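Local coordinates for ABC transporter, periplasmic solute-binding protein (Rhizobium meliloti, PDB 4WED) that probably serves an ABC importer as its periplasmic solute-binding protein, perhaps for peptides, nickel or heme, at residues L157-M160 against Q161-Y165; S432-A435 against L436-T440; V454-D457 against P458-A462; K294-S297 against I298-R302. All coordinates share one frame; numbering follows the deposited sequence.

Contact 1 of 4, residues L157-M160 against Q161-Y165; sequences LALM and QELSY
The single-turn helix 159-162 begins right after Ala158, its N-cap residue, whose carbonyl O takes the N-H of Glu162 (Ala158 O to Glu162 N, 3.1 Å). The next bond, from Leu163 N to Leu159 O at 3.2 Å, is a little more bent, with an N-H...O angle of 140° against 150° for the first. Weak bonds from Glu162 N to Leu159 O and from Leu163 N and Ser164 N to Met160 O accompany these two, and the backbone then runs into a type I turn from Glu162 to Tyr165. On the apolar side, Leu159 and Leu163 lie side by side and point the same way, their CD1 atoms 4.1 Å apart. Met160, present as selenomethionine, is bent at chi2 (-32°) and again at chi3, which brings both SE and CE to Leu163 CD1, each at 4.2 Å. This apolar side packs on the antiparallel sheet that includes strands 82-88 and 93-98, with Leu94 touching all three side chains. The polar side chains hold other parts of the fold: the Glu162 carboxylate accepts the backbone N-H groups of Asn132 and Cys133, one on each oxygen, while Gln161 NE2 bridges the carbonyls of Pro426 and Asp428. At the N-cap, Ala158 CB meets Gln161 CB at 4.1 Å. Past the turn, the Tyr165 ring lies beneath Glu162 O, which stands 3.2 Å above the ring plane, offset toward its rim.

Contact 2 of 4, residues S432-A435 against L436-T440; sequences SLVA and LCLST
Leu436 N donates to Ser432 O at 2.8 Å, an i to i+4 helical bond. Two residues later Leu438 N reaches Val434 O at 3.2 Å, and here the N-H comes from above the carbonyl plane, 42° out of it and not on a lone pair. Between these two bonds, Leu433 O is shared weakly by Cys437 N and by Leu438 N, the latter five residues along. The loss of regularity marks the C-terminal end of helix 430-437, where Leu438 is the first residue to leave helical backbone angles. Lys448 closes this end: its NZ is bonded to both Ala435 O and Leu438 O, and the positive charge probably suits the negative end of the helix dipole. At the other end of the segment, Ser432 OG is held by Asp428 OD1 and the backbone N of Tyr423. Side chains fold back along the turn. Leu436 CB rests 3.1 Å from Ser432 O, and Leu436 CD1 comes within 4.3 Å of Ser432 CB. With SG anti to its own carbonyl carbon (chi1 -64°), Cys437 carries the sulfur beside the backbone N and up to Leu433 CD2, 4.4 Å away. Leu438 CD2 and Val434 CG1 meet loosely, also at 4.4 Å. Beyond them, Leu433 packs on Ile475 and Val478 of helix 471-485, while Val434 touches Thr464 of helix 457-465.

Contact 3 of 4, residues V454-D457 against P458-A462; sequences VNLD and PLINA
Leu456, just before helix 457-465, and Asp457, its first residue, supply the carbonyl acceptors of the first turn. Leu456 O receives Ile460 N at 2.9 Å, with a weaker, bent bond from Leu459 N. Asp457 O takes Asn461 N at 2.8 Å in an almost straight bond, with an N-H...O angle of 174°. Pro458 has no N-H to place, so its position in the first turn, where helical amides lack an acceptor within the helix, costs no bond. The Asp457 carboxylate turns to the preceding loop, where OD1 accepts the backbone N-H of Ser439. Farther along, Asn461 O is hydrogen-bonded by Thr464 OG1. Among the apolar groups, Ile460 CG1 is anti to its own carbonyl carbon (chi1 -62°), which, with an extended chi2, brings Ile460 CD1 to 3.7 Å from Leu456 CG. With an alanine here, the place of CD1 beside Leu456 CG would be vacated, which would probably leave the leucine freer to turn. Leu456 CD1 also meets Leu459 CD1, and both leucines touch Trp481 of helix 471-485. Outside, the proline ring closes on the loop, with Pro458 CG 3.3 Å from Val454 O.

Contact 4 of 4, residues K294-S297 against I298-R302; sequences KAVS and IGIDR
Ser297 turns OG opposite its backbone N (chi1 167°), which sets the hydroxyl beside the residue's own carbonyl carbon, and a bend at chi2 of Arg302 (135°) swings the guanidinium back to meet both oxygens. The grip is end-on: Arg302 NH1 donates to Ser297 O at 2.7 Å, while Arg302 NH2 donates to Ser297 OG at 3.2 Å. Ser297 O lies close to the guanidinium plane, whereas OG is tilted 16° from it. Near the end of helix 290-299, i to i+4 bonds run from Ile298 N to Lys294 O (2.8 Å) and from Gly299 N to Ala295 O (2.7 Å). Arg302 NH1 thus supplies a side-chain donor to Ser297 O at the helix end. The next helix, 302-310, follows after a two-residue break, with Asp301 as its N-cap residue through OD1 and Ala304 N. Asp301 N bonds to Glu388 OE1. A methionine in place of the arginine would offer no N-H to Ser297 O, Ser297 OG or Pro490 O, the last now bonded by NE, and would probably weaken the tie between the helix end and the chain after the break. Val296 and Ile300 lie side by side, Val296 CG1 and Ile300 CD1 4.2 Å apart. Both side chains rest on Met277 of strand 274-279, Ile300 also touches helix 378-392, and Ala295 and Ile298 pack against helix 339-348.

From the N terminus the order is contact 1, contact 4, contact 2, contact 3, all in series, none nesting within or crossing another. Each is a local turn: contact 1 a whole short helix, contact 4 a helix end and the break after it, contact 2 a helix end, contact 3 a helix start. Contact 1 ties helix 159-162 to strands 82-88 and 93-98, about 35 Å centre to centre from contact 4, which joins helices 290-299 and 302-310 beside strand 274-279. Contacts 2 and 3 have centres about 10 Å apart; besides the Ser439-Asp457 hydrogen bond, they touch where Leu438 CD1 packs 3.3 Å from Asn461 OD1, and both lean on helix 471-485.

Contact 1 of 4, residues L157-M160 against Q161-Y165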
ATOM      1  N   LEU A 157       1.090 -11.326  14.024  1.00 56.16           N
ATOM      2  CA  LEU A 157       0.314 -11.156  12.795  1.00 56.34           C
ATOM      3  C   LEU A 157       1.244 -10.697  11.671  1.00 55.41           C
ATOM      4  O   LEU A 157       2.064  -9.807  11.885  1.00 56.24           O
ATOM      5  CB  LEU A 157      -0.736 -10.088  13.074  1.00 55.33           C
ATOM      6  CG  LEU A 157      -1.761  -9.760  12.032  1.00 57.47           C
ATOM      7  CD1 LEU A 157      -2.544 -11.017  11.613  1.00 59.84           C
ATOM      8  CD2 LEU A 157      -2.689  -8.712  12.633  1.00 58.64           C
ATOM      9  N   ALA A 158       1.156 -11.340  10.509  1.00 54.85           N
ATOM     10  CA  ALA A 158       1.890 -10.917   9.310  1.00 58.52           C
ATOM     11  C   ALA A 158       3.384 -10.694   9.581  1.00 57.42           C
ATOM     12  O   ALA A 158       3.970  -9.685   9.175  1.00 59.99           O
ATOM     13  CB  ALA A 158       1.274  -9.620   8.758  1.00 60.45           C
ATOM     14  N   LEU A 159       3.989 -11.635  10.280  1.00 57.22           N
ATOM     15  CA  LEU A 159       5.371 -11.513  10.707  1.00 54.02           C
ATOM     16  C   LEU A 159       6.318 -11.263   9.535  1.00 51.87           C
ATOM     17  O   LEU A 159       6.994 -10.254   9.482  1.00 51.69           O
ATOM     18  CB  LEU A 159       5.778 -12.757  11.504  1.00 55.41           C
ATOM     19  CG  LEU A 159       7.264 -12.903  11.883  1.00 56.98           C
ATOM     20  CD1 LEU A 159       7.808 -11.737  12.689  1.00 54.93           C
ATOM     21  CD2 LEU A 159       7.457 -14.194  12.647  1.00 60.69           C
HETATM   22  N   MSE A 160       6.372 -12.208   8.621  1.00 51.41           N
HETATM   23  CA  MSE A 160       7.254 -12.143   7.475  1.00 53.12           C
HETATM   24  C   MSE A 160       7.046 -10.924   6.625  1.00 55.62           C
HETATM   25  O   MSE A 160       7.998 -10.345   6.088  1.00 55.18           O
HETATM   26  CB  MSE A 160       6.970 -13.364   6.610  1.00 58.87           C
HETATM   27  CG  MSE A 160       7.301 -14.713   7.237  1.00 65.48           C
HETATM   28 SE   MSE A 160       8.843 -14.702   8.474  1.00 84.60          SE
HETATM   29  CE  MSE A 160      10.366 -14.446   7.227  1.00 71.25           C
ATOM     30  N   GLN A 161       5.796 -10.522   6.477  1.00 52.28           N
ATOM     31  CA  GLN A 161       5.489  -9.311   5.724  1.00 53.63           C
ATOM     32  C   GLN A 161       6.192  -8.058   6.358  1.00 52.31           C
ATOM     33  O   GLN A 161       6.706  -7.175   5.665  1.00 51.19           O
ATOM     34  CB  GLN A 161       3.951  -9.135   5.671  1.00 51.55           C
ATOM     35  CG  GLN A 161       3.412  -8.557   4.383  1.00 54.67           C
ATOM     36  CD  GLN A 161       1.931  -8.826   4.181  1.00 54.98           C
ATOM     37  OE1 GLN A 161       1.519  -9.979   4.015  1.00 60.13           O
ATOM     38  NE2 GLN A 161       1.130  -7.774   4.197  1.00 50.89           N
ATOM     39  N   GLU A 162       6.140  -7.978   7.682  1.00 48.69           N
ATOM     40  CA  GLU A 162       6.652  -6.839   8.399  1.00 50.56           C
ATOM     41  C   GLU A 162       8.151  -6.800   8.217  1.00 51.34           C
ATOM     42  O   GLU A 162       8.753  -5.723   8.219  1.00 49.84           O
ATOM     43  CB  GLU A 162       6.322  -6.940   9.893  1.00 53.26           C
ATOM     44  CG  GLU A 162       4.911  -6.512  10.291  1.00 57.79           C
ATOM     45  CD  GLU A 162       4.714  -6.364  11.825  1.00 67.34           C
ATOM     46  OE1 GLU A 162       5.658  -6.647  12.624  1.00 71.15           O
ATOM     47  OE2 GLU A 162       3.605  -5.939  12.259  1.00 70.21           O
ATOM     48  N   LEU A 163       8.755  -7.985   8.075  1.00 49.71           N
ATOM     49  CA  LEU A 163      10.196  -8.079   7.978  1.00 49.42           C
ATOM     50  C   LEU A 163      10.666  -7.720   6.566  1.00 47.08           C
ATOM     51  O   LEU A 163      11.877  -7.623   6.322  1.00 45.57           O
ATOM     52  CB  LEU A 163      10.687  -9.485   8.347  1.00 49.54           C
ATOM     53  CG  LEU A 163      10.582  -9.934   9.839  1.00 56.39           C
ATOM     54  CD1 LEU A 163      10.879 -11.421  10.022  1.00 57.19           C
ATOM     55  CD2 LEU A 163      11.460  -9.123  10.753  1.00 58.05           C
ATOM     56  N   SER A 164       9.721  -7.593   5.639  1.00 43.63           N
ATOM     57  CA  SER A 164      10.015  -7.094   4.287  1.00 45.00           C
ATOM     58  C   SER A 164      10.093  -5.559   4.240  1.00 47.60           C
ATOM     59  O   SER A 164      10.507  -5.053   3.263  1.00 44.62           O
ATOM     60  CB  SER A 164       8.989  -7.558   3.299  1.00 45.35           C
ATOM     61  OG  SER A 164       7.758  -6.860   3.490  1.00 43.82           O
ATOM     62  N   TYR A 165       9.761  -4.831   5.309  1.00 49.90           N
ATOM     63  CA  TYR A 165       9.632  -3.384   5.189  1.00 53.64           C
ATOM     64  C   TYR A 165      10.962  -2.706   4.868  1.00 55.62           C
ATOM     65  O   TYR A 165      12.040  -3.263   5.091  1.00 53.36           O
ATOM     66  CB  TYR A 165       9.114  -2.762   6.488  1.00 55.41           C
ATOM     67  CG  TYR A 165       7.685  -3.017   6.855  1.00 53.60           C
ATOM     68  CD1 TYR A 165       6.865  -3.875   6.115  1.00 52.94           C
ATOM     69  CD2 TYR A 165       7.165  -2.455   8.024  1.00 54.34           C
ATOM     70  CE1 TYR A 165       5.571  -4.142   6.525  1.00 53.28           C
ATOM     71  CE2 TYR A 165       5.866  -2.710   8.428  1.00 52.44           C
ATOM     72  CZ  TYR A 165       5.085  -3.561   7.691  1.00 53.14           C
ATOM     73  OH  TYR A 165       3.795  -3.781   8.103  1.00 58.44           O
TER

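Contact 2 of 4, residues S432-A435 against L436-T440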
ATOM      1  N   SER A 432      -5.641  -2.869   7.250  1.00 54.39           N
ATOM      2  CA  SER A 432      -6.900  -2.191   6.967  1.00 56.29           C
ATOM      3  C   SER A 432      -8.080  -2.879   7.595  1.00 55.58           C
ATOM      4  O   SER A 432      -8.970  -2.216   8.117  1.00 57.42           O
ATOM      5  CB  SER A 432      -7.141  -2.107   5.455  1.00 55.43           C
ATOM      6  OG  SER A 432      -6.138  -1.313   4.831  1.00 55.94           O
ATOM      7  N   LEU A 433      -8.097  -4.205   7.523  1.00 53.65           N
ATOM      8  CA  LEU A 433      -9.144  -4.966   8.154  1.00 54.09           C
ATOM      9  C   LEU A 433      -9.265  -4.650   9.623  1.00 55.55           C
ATOM     10  O   LEU A 433     -10.351  -4.392  10.128  1.00 54.77           O
ATOM     11  CB  LEU A 433      -8.875  -6.459   8.034  1.00 55.13           C
ATOM     12  CG  LEU A 433      -9.368  -7.068   6.736  1.00 59.64           C
ATOM     13  CD1 LEU A 433      -9.189  -8.580   6.771  1.00 61.32           C
ATOM     14  CD2 LEU A 433     -10.837  -6.717   6.465  1.00 59.31           C
ATOM     15  N   VAL A 434      -8.144  -4.723  10.311  1.00 53.27           N
ATOM     16  CA  VAL A 434      -8.143  -4.495  11.714  1.00 57.78           C
ATOM     17  C   VAL A 434      -8.466  -3.034  12.004  1.00 60.63           C
ATOM     18  O   VAL A 434      -9.354  -2.742  12.810  1.00 63.45           O
ATOM     19  CB  VAL A 434      -6.779  -4.884  12.312  1.00 61.60           C
ATOM     20  CG1 VAL A 434      -6.602  -4.303  13.707  1.00 61.02           C
ATOM     21  CG2 VAL A 434      -6.649  -6.417  12.364  1.00 63.03           C
ATOM     22  N   ALA A 435      -7.743  -2.117  11.356  1.00 58.66           N
ATOM     23  CA  ALA A 435      -7.860  -0.711  11.687  1.00 59.72           C
ATOM     24  C   ALA A 435      -9.231  -0.143  11.314  1.00 64.25           C
ATOM     25  O   ALA A 435      -9.753   0.713  12.036  1.00 64.55           O
ATOM     26  CB  ALA A 435      -6.770   0.084  11.016  1.00 59.53           C
ATOM     27  N   LEU A 436      -9.816  -0.627  10.213  1.00 61.97           N
ATOM     28  CA  LEU A 436     -11.028  -0.028   9.688  1.00 66.68           C
ATOM     29  C   LEU A 436     -12.282  -0.858   9.943  1.00 67.01           C
ATOM     30  O   LEU A 436     -13.387  -0.381   9.712  1.00 65.56           O
ATOM     31  CB  LEU A 436     -10.903   0.197   8.177  1.00 65.65           C
ATOM     32  CG  LEU A 436      -9.744   1.082   7.689  1.00 68.32           C
ATOM     33  CD1 LEU A 436      -9.818   1.185   6.161  1.00 71.30           C
ATOM     34  CD2 LEU A 436      -9.758   2.479   8.296  1.00 65.97           C
ATOM     35  N   CYS A 437     -12.114  -2.096  10.378  1.00 65.32           N
ATOM     36  CA  CYS A 437     -13.247  -2.983  10.493  1.00 65.43           C
ATOM     37  C   CYS A 437     -13.432  -3.657  11.847  1.00 66.40           C
ATOM     38  O   CYS A 437     -14.546  -4.029  12.169  1.00 73.06           O
ATOM     39  CB  CYS A 437     -13.190  -4.031   9.405  1.00 65.05           C
ATOM     40  SG  CYS A 437     -13.320  -3.337   7.745  1.00 67.31           S
ATOM     41  N   LEU A 438     -12.385  -3.817  12.647  1.00 64.79           N
ATOM     42  CA  LEU A 438     -12.554  -4.429  13.961  1.00 66.43           C
ATOM     43  C   LEU A 438     -13.069  -3.386  14.980  1.00 70.35           C
ATOM     44  O   LEU A 438     -12.377  -2.401  15.255  1.00 68.47           O
ATOM     45  CB  LEU A 438     -11.224  -5.055  14.430  1.00 66.24           C
ATOM     46  CG  LEU A 438     -11.179  -5.922  15.745  1.00 65.45           C
ATOM     47  CD1 LEU A 438     -11.744  -7.324  15.610  1.00 64.38           C
ATOM     48  CD2 LEU A 438      -9.754  -6.063  16.224  1.00 64.60           C
ATOM     49  N   SER A 439     -14.271  -3.597  15.532  1.00 73.80           N
ATOM     50  CA  SER A 439     -14.811  -2.712  16.604  1.00 78.57           C
ATOM     51  C   SER A 439     -13.823  -2.401  17.713  1.00 79.47           C
ATOM     52  O   SER A 439     -13.661  -1.250  18.077  1.00 82.77           O
ATOM     53  CB  SER A 439     -16.052  -3.299  17.288  1.00 81.50           C
ATOM     54  OG  SER A 439     -17.210  -3.060  16.526  1.00 89.10           O
ATOM     55  N   THR A 440     -13.208  -3.442  18.275  1.00 80.04           N
ATOM     56  CA  THR A 440     -12.398  -3.306  19.472  1.00 80.00           C
ATOM     57  C   THR A 440     -11.113  -2.505  19.228  1.00 80.05           C
ATOM     58  O   THR A 440     -10.613  -1.894  20.135  1.00 85.57           O
ATOM     59  CB  THR A 440     -12.080  -4.685  20.080  1.00 80.21           C
ATOM     60  OG1 THR A 440     -11.490  -5.528  19.093  1.00 76.87           O
ATOM     61  CG2 THR A 440     -13.345  -5.346  20.590  1.00 81.60           C
TER

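Contact 3 of 4, residues V454-D457 against P458-A462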
ATOM      1  N   VAL A 454     -20.901  -8.199  17.072  1.00 84.35           N
ATOM      2  CA  VAL A 454     -21.385  -9.549  17.294  1.00 87.58           C
ATOM      3  C   VAL A 454     -21.010 -10.389  16.076  1.00 83.72           C
ATOM      4  O   VAL A 454     -20.601 -11.532  16.231  1.00 80.95           O
ATOM      5  CB  VAL A 454     -22.882  -9.641  17.689  1.00 89.80           C
ATOM      6  CG1 VAL A 454     -23.217  -8.666  18.809  1.00 92.28           C
ATOM      7  CG2 VAL A 454     -23.766  -9.407  16.493  1.00 92.60           C
ATOM      8  N   ASN A 455     -21.075  -9.805  14.877  1.00 82.55           N
ATOM      9  CA  ASN A 455     -20.963 -10.616  13.645  1.00 78.52           C
ATOM     10  C   ASN A 455     -19.623 -10.633  12.967  1.00 73.63           C
ATOM     11  O   ASN A 455     -19.201 -11.693  12.486  1.00 76.00           O
ATOM     12  CB  ASN A 455     -22.020 -10.197  12.647  1.00 81.35           C
ATOM     13  CG  ASN A 455     -23.419 -10.453  13.164  1.00 90.19           C
ATOM     14  OD1 ASN A 455     -24.151  -9.519  13.511  1.00 98.55           O
ATOM     15  ND2 ASN A 455     -23.784 -11.731  13.262  1.00 89.84           N
ATOM     16  N   LEU A 456     -18.970  -9.471  12.888  1.00 66.13           N
ATOM     17  CA  LEU A 456     -17.744  -9.350  12.119  1.00 62.63           C
ATOM     18  C   LEU A 456     -16.477  -9.514  12.955  1.00 63.38           C
ATOM     19  O   LEU A 456     -15.484 -10.121  12.513  1.00 63.85           O
ATOM     20  CB  LEU A 456     -17.692  -7.989  11.461  1.00 64.72           C
ATOM     21  CG  LEU A 456     -16.569  -7.766  10.446  1.00 65.72           C
ATOM     22  CD1 LEU A 456     -16.555  -8.854   9.386  1.00 64.94           C
ATOM     23  CD2 LEU A 456     -16.680  -6.393   9.778  1.00 66.96           C
ATOM     24  N   ASP A 457     -16.481  -8.933  14.141  1.00 63.60           N
ATOM     25  CA  ASP A 457     -15.312  -9.043  14.993  1.00 68.42           C
ATOM     26  C   ASP A 457     -14.852 -10.484  15.107  1.00 69.32           C
ATOM     27  O   ASP A 457     -13.703 -10.785  14.814  1.00 71.58           O
ATOM     28  CB  ASP A 457     -15.556  -8.404  16.359  1.00 68.76           C
ATOM     29  CG  ASP A 457     -15.496  -6.871  16.286  1.00 69.38           C
ATOM     30  OD1 ASP A 457     -15.228  -6.289  15.173  1.00 65.49           O
ATOM     31  OD2 ASP A 457     -15.728  -6.249  17.333  1.00 68.57           O
ATOM     32  N   PRO A 458     -15.758 -11.385  15.450  1.00 70.87           N
ATOM     33  CA  PRO A 458     -15.325 -12.767  15.591  1.00 72.91           C
ATOM     34  C   PRO A 458     -14.601 -13.312  14.373  1.00 68.41           C
ATOM     35  O   PRO A 458     -13.684 -14.097  14.487  1.00 70.25           O
ATOM     36  CB  PRO A 458     -16.641 -13.514  15.823  1.00 75.86           C
ATOM     37  CG  PRO A 458     -17.501 -12.522  16.505  1.00 77.69           C
ATOM     38  CD  PRO A 458     -17.160 -11.205  15.866  1.00 76.23           C
ATOM     39  N   LEU A 459     -15.009 -12.884  13.203  1.00 70.82           N
ATOM     40  CA  LEU A 459     -14.442 -13.410  11.975  1.00 69.61           C
ATOM     41  C   LEU A 459     -13.102 -12.761  11.744  1.00 66.96           C
ATOM     42  O   LEU A 459     -12.153 -13.422  11.307  1.00 68.26           O
ATOM     43  CB  LEU A 459     -15.369 -13.097  10.806  1.00 71.44           C
ATOM     44  CG  LEU A 459     -16.796 -13.620  10.955  1.00 72.76           C
ATOM     45  CD1 LEU A 459     -17.664 -13.019   9.841  1.00 74.04           C
ATOM     46  CD2 LEU A 459     -16.796 -15.148  10.929  1.00 72.26           C
ATOM     47  N   ILE A 460     -13.003 -11.475  12.052  1.00 64.13           N
ATOM     48  CA  ILE A 460     -11.686 -10.810  11.943  1.00 63.83           C
ATOM     49  C   ILE A 460     -10.680 -11.413  12.924  1.00 66.13           C
ATOM     50  O   ILE A 460      -9.563 -11.765  12.513  1.00 65.29           O
ATOM     51  CB  ILE A 460     -11.764  -9.275  12.105  1.00 64.76           C
ATOM     52  CG1 ILE A 460     -12.630  -8.663  10.989  1.00 59.95           C
ATOM     53  CG2 ILE A 460     -10.361  -8.656  12.054  1.00 63.67           C
ATOM     54  CD1 ILE A 460     -12.965  -7.202  11.220  1.00 60.26           C
ATOM     55  N   ASN A 461     -11.091 -11.568  14.196  1.00 68.81           N
ATOM     56  CA  ASN A 461     -10.264 -12.207  15.241  1.00 70.31           C
ATOM     57  C   ASN A 461      -9.774 -13.606  14.869  1.00 71.57           C
ATOM     58  O   ASN A 461      -8.622 -13.979  15.115  1.00 72.74           O
ATOM     59  CB  ASN A 461     -11.037 -12.278  16.562  1.00 73.48           C
ATOM     60  CG  ASN A 461     -11.219 -10.904  17.216  1.00 78.28           C
ATOM     61  OD1 ASN A 461     -10.371  -9.989  17.092  1.00 74.79           O
ATOM     62  ND2 ASN A 461     -12.321 -10.755  17.938  1.00 80.68           N
ATOM     63  N   ALA A 462     -10.661 -14.387  14.275  1.00 72.55           N
ATOM     64  CA  ALA A 462     -10.304 -15.741  13.865  1.00 72.88           C
ATOM     65  C   ALA A 462      -9.270 -15.651  12.749  1.00 69.13           C
ATOM     66  O   ALA A 462      -8.267 -16.357  12.759  1.00 71.70           O
ATOM     67  CB  ALA A 462     -11.537 -16.509  13.418  1.00 70.59           C
TER

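Contact 4 of 4, residues K294-S297 against I298-R302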
ATOM      1  N   LYS A 294     -27.051  -2.498  -1.282  1.00 51.69           N
ATOM      2  CA  LYS A 294     -26.716  -3.136  -2.529  1.00 54.72           C
ATOM      3  C   LYS A 294     -27.110  -2.238  -3.685  1.00 57.50           C
ATOM      4  O   LYS A 294     -26.362  -2.078  -4.649  1.00 60.31           O
ATOM      5  CB  LYS A 294     -27.497  -4.450  -2.609  1.00 60.68           C
ATOM      6  CG  LYS A 294     -27.147  -5.373  -3.763  1.00 66.34           C
ATOM      7  CD  LYS A 294     -27.811  -6.721  -3.550  1.00 69.00           C
ATOM      8  CE  LYS A 294     -27.654  -7.602  -4.759  1.00 75.26           C
ATOM      9  NZ  LYS A 294     -28.562  -8.794  -4.684  1.00 81.91           N
ATOM     10  N   ALA A 295     -28.304  -1.663  -3.591  1.00 56.46           N
ATOM     11  CA  ALA A 295     -28.795  -0.836  -4.655  1.00 61.42           C
ATOM     12  C   ALA A 295     -27.860   0.340  -4.824  1.00 59.16           C
ATOM     13  O   ALA A 295     -27.490   0.681  -5.944  1.00 62.11           O
ATOM     14  CB  ALA A 295     -30.223  -0.364  -4.388  1.00 64.26           C
ATOM     15  N   VAL A 296     -27.486   0.966  -3.717  1.00 55.71           N
ATOM     16  CA  VAL A 296     -26.564   2.068  -3.786  1.00 56.22           C
ATOM     17  C   VAL A 296     -25.337   1.601  -4.531  1.00 58.29           C
ATOM     18  O   VAL A 296     -24.927   2.204  -5.514  1.00 60.18           O
ATOM     19  CB  VAL A 296     -26.187   2.575  -2.399  1.00 59.89           C
ATOM     20  CG1 VAL A 296     -24.995   3.493  -2.475  1.00 60.30           C
ATOM     21  CG2 VAL A 296     -27.369   3.309  -1.792  1.00 59.39           C
ATOM     22  N   SER A 297     -24.825   0.456  -4.139  1.00 55.34           N
ATOM     23  CA  SER A 297     -23.602  -0.016  -4.706  1.00 56.57           C
ATOM     24  C   SER A 297     -23.669  -0.392  -6.208  1.00 62.19           C
ATOM     25  O   SER A 297     -22.748  -0.093  -6.991  1.00 64.01           O
ATOM     26  CB  SER A 297     -23.126  -1.208  -3.886  1.00 56.97           C
ATOM     27  OG  SER A 297     -22.121  -1.847  -4.599  1.00 57.46           O
ATOM     28  N   ILE A 298     -24.721  -1.070  -6.636  1.00 67.07           N
ATOM     29  CA  ILE A 298     -24.815  -1.382  -8.074  1.00 66.35           C
ATOM     30  C   ILE A 298     -25.419  -0.263  -8.888  1.00 64.39           C
ATOM     31  O   ILE A 298     -25.372  -0.298 -10.112  1.00 68.52           O
ATOM     32  CB  ILE A 298     -25.602  -2.660  -8.393  1.00 68.49           C
ATOM     33  CG1 ILE A 298     -27.073  -2.486  -8.053  1.00 67.73           C
ATOM     34  CG2 ILE A 298     -24.970  -3.872  -7.724  1.00 67.12           C
ATOM     35  CD1 ILE A 298     -27.872  -3.647  -8.569  1.00 70.35           C
ATOM     36  N   GLY A 299     -25.999   0.716  -8.205  1.00 67.85           N
ATOM     37  CA  GLY A 299     -26.488   1.950  -8.839  1.00 65.41           C
ATOM     38  C   GLY A 299     -25.374   2.892  -9.262  1.00 63.03           C
ATOM     39  O   GLY A 299     -25.596   3.849  -9.997  1.00 68.30           O
ATOM     40  N   ILE A 300     -24.166   2.606  -8.808  1.00 63.96           N
ATOM     41  CA  ILE A 300     -23.003   3.435  -9.072  1.00 63.20           C
ATOM     42  C   ILE A 300     -22.244   2.864 -10.255  1.00 66.37           C
ATOM     43  O   ILE A 300     -22.234   1.620 -10.449  1.00 68.44           O
ATOM     44  CB  ILE A 300     -22.115   3.441  -7.825  1.00 63.23           C
ATOM     45  CG1 ILE A 300     -22.736   4.378  -6.790  1.00 66.12           C
ATOM     46  CG2 ILE A 300     -20.692   3.863  -8.152  1.00 66.26           C
ATOM     47  CD1 ILE A 300     -22.124   4.261  -5.391  1.00 68.84           C
ATOM     48  N   ASP A 301     -21.618   3.755 -11.040  1.00 65.11           N
ATOM     49  CA  ASP A 301     -20.720   3.360 -12.127  1.00 67.39           C
ATOM     50  C   ASP A 301     -19.236   3.611 -11.795  1.00 69.49           C
ATOM     51  O   ASP A 301     -18.736   4.721 -11.892  1.00 67.54           O
ATOM     52  CB  ASP A 301     -21.078   4.052 -13.422  1.00 71.38           C
ATOM     53  CG  ASP A 301     -20.377   3.441 -14.610  1.00 76.05           C
ATOM     54  OD1 ASP A 301     -19.144   3.328 -14.613  1.00 82.25           O
ATOM     55  OD2 ASP A 301     -21.055   3.062 -15.561  1.00 88.63           O
ATOM     56  N   ARG A 302     -18.542   2.553 -11.425  1.00 70.36           N
ATOM     57  CA  ARG A 302     -17.146   2.643 -11.054  1.00 66.09           C
ATOM     58  C   ARG A 302     -16.326   3.115 -12.230  1.00 65.69           C
ATOM     59  O   ARG A 302     -15.393   3.873 -12.074  1.00 67.51           O
ATOM     60  CB  ARG A 302     -16.655   1.295 -10.548  1.00 59.04           C
ATOM     61  CG  ARG A 302     -17.094   1.002  -9.130  1.00 55.14           C
ATOM     62  CD  ARG A 302     -17.607  -0.407  -8.966  1.00 53.09           C
ATOM     63  NE  ARG A 302     -17.934  -0.678  -7.581  1.00 51.91           N
ATOM     64  CZ  ARG A 302     -19.160  -0.682  -7.086  1.00 53.62           C
ATOM     65  NH1 ARG A 302     -20.192  -0.438  -7.860  1.00 58.76           N
ATOM     66  NH2 ARG A 302     -19.354  -0.936  -5.812  1.00 57.48           N
TER